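PDB 5HFG: DSBA-like thioredoxin domain-containing protein from Pseudomonas aeruginosa PAO1, which binds glutathione and probably acts as a cytosolic disulfide reductase of the thioredoxin superfamily, exchanging thiols and disulfides. Local coordinates for residues T9-Y14 and A185-G190. Numbering follows the deposited sequence.
Sequences TLHYLY and ALERDG
H11 NE2 donates a hydrogen bond to E187 OE1 over 2.8 Å in a nearly straight line, a diagonal link between neighbouring antiparallel strands that shows how a sheet face can carry its own polar network. The oxygen lies in the ring plane of H11 and is met on its anti side, the donor standing somewhat out of the carboxylate plane, and the carboxylate is turned only 16° from the imidazole. E187 reaches this position with CG anti to its backbone N (chi1 179°) and an extended chain beyond. The other ring nitrogen, ND1, is hydrogen-bonded to H42 NE2 on strand 38-43, so the imidazole is gripped at both nitrogens and its rotation is fixed; the carboxylate probably favours keeping a proton on NE2.

Four backbone hydrogen bonds join the two strands. T9 and E187 form one hydrogen-bonded pair, including E187 N to T9 O at 2.6 Å, and H11 and A185 form the next, with H11 N to A185 O at 2.7 Å. T9 CG2 lies 3.6 Å above one face of the imidazole plane, toward its rim, while the CB atoms of H11 and A185 approach to 4.3 Å. L192 of strand 191-194 touches H11, A185 and E187 on this face. On the opposite face, the non-hydrogen-bonded pair L10 and L186 meets through CD1 methyls 4.3 Å apart, with L195 against both. Strands 9-14 and 183-188 thus form the antiparallel centre of a four-stranded mixed sheet, the core of the thioredoxin fold.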
ATOM      1  N   THR A   9     -13.939  10.745  -4.715  1.00 23.93           N
ATOM      2  CA  THR A   9     -13.021   9.618  -4.796  1.00 19.25           C
ATOM      3  C   THR A   9     -11.708   9.977  -4.122  1.00 22.56           C
ATOM      4  O   THR A   9     -11.125  11.030  -4.410  1.00 20.66           O
ATOM      5  CB  THR A   9     -12.761   9.214  -6.242  1.00 21.23           C
ATOM      6  OG1 THR A   9     -13.987   8.771  -6.832  1.00 25.96           O
ATOM      7  CG2 THR A   9     -11.753   8.083  -6.281  1.00 17.86           C
ATOM      8  N   LEU A  10     -11.248   9.099  -3.235  1.00 16.26           N
ATOM      9  CA  LEU A  10      -9.929   9.211  -2.625  1.00 16.44           C
ATOM     10  C   LEU A  10      -8.946   8.349  -3.409  1.00 12.47           C
ATOM     11  O   LEU A  10      -9.093   7.123  -3.460  1.00 13.02           O
ATOM     12  CB  LEU A  10      -9.965   8.768  -1.167  1.00 15.39           C
ATOM     13  CG  LEU A  10      -8.635   8.974  -0.456  1.00 12.76           C
ATOM     14  CD1 LEU A  10      -8.298  10.473  -0.434  1.00 16.44           C
ATOM     15  CD2 LEU A  10      -8.686   8.376   0.953  1.00 13.22           C
ATOM     16  N   HIS A  11      -7.960   8.993  -4.026  1.00 12.45           N
ATOM     17  CA  HIS A  11      -6.898   8.312  -4.751  1.00 13.78           C
ATOM     18  C   HIS A  11      -5.707   8.135  -3.826  1.00 11.47           C
ATOM     19  O   HIS A  11      -5.234   9.106  -3.231  1.00 11.78           O
ATOM     20  CB  HIS A  11      -6.495   9.133  -5.984  1.00 12.94           C
ATOM     21  CG  HIS A  11      -7.576   9.241  -7.012  1.00 14.39           C
ATOM     22  ND1 HIS A  11      -7.819   8.251  -7.939  1.00 19.15           N
ATOM     23  CD2 HIS A  11      -8.487  10.216  -7.253  1.00 17.85           C
ATOM     24  CE1 HIS A  11      -8.830   8.612  -8.711  1.00 20.69           C
ATOM     25  NE2 HIS A  11      -9.257   9.797  -8.312  1.00 20.81           N
ATOM     26  N   TYR A  12      -5.224   6.902  -3.707  1.00 10.92           N
ATOM     27  CA  TYR A  12      -4.108   6.562  -2.831  1.00 10.58           C
ATOM     28  C   TYR A  12      -2.949   6.051  -3.682  1.00 10.63           C
ATOM     29  O   TYR A  12      -3.034   4.964  -4.264  1.00 10.26           O
ATOM     30  CB  TYR A  12      -4.524   5.506  -1.803  1.00 10.26           C
ATOM     31  CG  TYR A  12      -3.424   5.100  -0.837  1.00 11.57           C
ATOM     32  CD1 TYR A  12      -2.376   5.966  -0.526  1.00 10.31           C
ATOM     33  CD2 TYR A  12      -3.422   3.841  -0.246  1.00 12.80           C
ATOM     34  CE1 TYR A  12      -1.372   5.595   0.365  1.00 10.17           C
ATOM     35  CE2 TYR A  12      -2.426   3.470   0.651  1.00 14.94           C
ATOM     36  CZ  TYR A  12      -1.405   4.340   0.946  1.00 15.33           C
ATOM     37  OH  TYR A  12      -0.412   3.958   1.834  1.00 11.84           O
ATOM     38  N   LEU A  13      -1.885   6.849  -3.767  1.00 10.68           N
ATOM     39  CA  LEU A  13      -0.644   6.456  -4.416  1.00 13.91           C
ATOM     40  C   LEU A  13       0.294   5.859  -3.374  1.00 10.54           C
ATOM     41  O   LEU A  13       0.695   6.540  -2.421  1.00 10.70           O
ATOM     42  CB  LEU A  13       0.006   7.660  -5.105  1.00 14.88           C
ATOM     43  CG  LEU A  13      -0.562   8.016  -6.481  1.00 16.85           C
ATOM     44  CD1 LEU A  13      -0.454   9.501  -6.764  1.00 18.40           C
ATOM     45  CD2 LEU A  13       0.217   7.253  -7.524  1.00 13.03           C
ATOM     46  N   TYR A  14       0.657   4.596  -3.565  1.00 13.14           N
ATOM     47  CA  TYR A  14       1.347   3.827  -2.542  1.00 13.24           C
ATOM     48  C   TYR A  14       2.418   2.949  -3.184  1.00 10.47           C
ATOM     49  O   TYR A  14       2.480   2.773  -4.410  1.00 10.75           O
ATOM     50  CB  TYR A  14       0.364   2.920  -1.770  1.00 10.28           C
ATOM     51  CG  TYR A  14      -0.094   1.759  -2.628  1.00  9.79           C
ATOM     52  CD1 TYR A  14       0.529   0.507  -2.534  1.00 12.10           C
ATOM     53  CD2 TYR A  14      -1.124   1.909  -3.557  1.00  9.85           C
ATOM     54  CE1 TYR A  14       0.153  -0.545  -3.328  1.00 14.24           C
ATOM     55  CE2 TYR A  14      -1.521   0.842  -4.355  1.00 10.01           C
ATOM     56  CZ  TYR A  14      -0.863  -0.384  -4.233  1.00 10.16           C
ATOM     57  OH  TYR A  14      -1.228  -1.451  -5.016  1.00 13.99           O
ATOM     58  N   ALA A 185      -5.010  11.910  -2.780  1.00 11.91           N
ATOM     59  CA  ALA A 185      -5.607  12.983  -3.569  1.00 17.10           C
ATOM     60  C   ALA A 185      -7.107  12.763  -3.624  1.00 16.91           C
ATOM     61  O   ALA A 185      -7.569  11.668  -3.964  1.00 16.51           O
ATOM     62  CB  ALA A 185      -5.023  13.043  -4.982  1.00 12.27           C
ATOM     63  N   LEU A 186      -7.859  13.804  -3.291  1.00 18.56           N
ATOM     64  CA  LEU A 186      -9.309  13.725  -3.236  1.00 14.97           C
ATOM     65  C   LEU A 186      -9.871  14.276  -4.533  1.00 20.72           C
ATOM     66  O   LEU A 186      -9.515  15.385  -4.943  1.00 18.51           O
ATOM     67  CB  LEU A 186      -9.839  14.516  -2.039  1.00 15.87           C
ATOM     68  CG  LEU A 186     -11.300  14.354  -1.631  1.00 20.22           C
ATOM     69  CD1 LEU A 186     -11.678  12.895  -1.413  1.00 20.63           C
ATOM     70  CD2 LEU A 186     -11.545  15.191  -0.367  1.00 18.46           C
ATOM     71  N   GLU A 187     -10.733  13.504  -5.181  1.00 17.74           N
ATOM     72  CA  GLU A 187     -11.361  13.934  -6.420  1.00 25.22           C
ATOM     73  C   GLU A 187     -12.813  14.311  -6.157  1.00 29.36           C
ATOM     74  O   GLU A 187     -13.565  13.522  -5.570  1.00 29.79           O
ATOM     75  CB  GLU A 187     -11.280  12.853  -7.492  1.00 30.45           C
ATOM     76  CG  GLU A 187     -11.950  13.276  -8.778  1.00 36.48           C
ATOM     77  CD  GLU A 187     -12.080  12.134  -9.747  1.00 41.63           C
ATOM     78  OE1 GLU A 187     -11.506  11.062  -9.461  1.00 37.19           O
ATOM     79  OE2 GLU A 187     -12.759  12.310 -10.787  1.00 44.81           O
ATOM     80  N   ARG A 188     -13.190  15.519  -6.582  1.00 27.50           N
ATOM     81  CA  ARG A 188     -14.536  16.067  -6.423  1.00 38.22           C
ATOM     82  C   ARG A 188     -14.924  16.728  -7.736  1.00 42.56           C
ATOM     83  O   ARG A 188     -14.246  17.664  -8.173  1.00 42.39           O
ATOM     84  CB  ARG A 188     -14.611  17.118  -5.309  1.00 46.05           C
ATOM     85  CG  ARG A 188     -13.560  17.030  -4.219  1.00 51.71           C
ATOM     86  CD  ARG A 188     -13.523  18.329  -3.406  1.00 59.52           C
ATOM     87  NE  ARG A 188     -12.263  18.487  -2.680  1.00 61.91           N
ATOM     88  CZ  ARG A 188     -12.174  18.630  -1.361  1.00 61.16           C
ATOM     89  NH1 ARG A 188     -10.984  18.757  -0.788  1.00 58.32           N
ATOM     90  NH2 ARG A 188     -13.272  18.652  -0.618  1.00 62.12           N
ATOM     91  N   ASP A 189     -16.007  16.257  -8.351  1.00 46.48           N
ATOM     92  CA  ASP A 189     -16.583  16.896  -9.538  1.00 53.54           C
ATOM     93  C   ASP A 189     -15.504  17.204 -10.576  1.00 54.11           C
ATOM     94  O   ASP A 189     -15.369  18.328 -11.064  1.00 55.97           O
ATOM     95  CB  ASP A 189     -17.353  18.161  -9.154  1.00 59.47           C
ATOM     96  CG  ASP A 189     -18.354  18.585 -10.220  1.00 69.47           C
ATOM     97  OD1 ASP A 189     -19.533  18.172 -10.131  1.00 73.28           O
ATOM     98  OD2 ASP A 189     -17.968  19.338 -11.142  1.00 72.06           O
ATOM     99  N   GLY A 190     -14.706  16.189 -10.891  1.00 53.36           N
ATOM    100  CA  GLY A 190     -13.643  16.342 -11.858  1.00 55.13           C
ATOM    101  C   GLY A 190     -12.433  17.125 -11.394  1.00 53.07           C
ATOM    102  O   GLY A 190     -11.529  17.355 -12.204  1.00 56.81           O
TER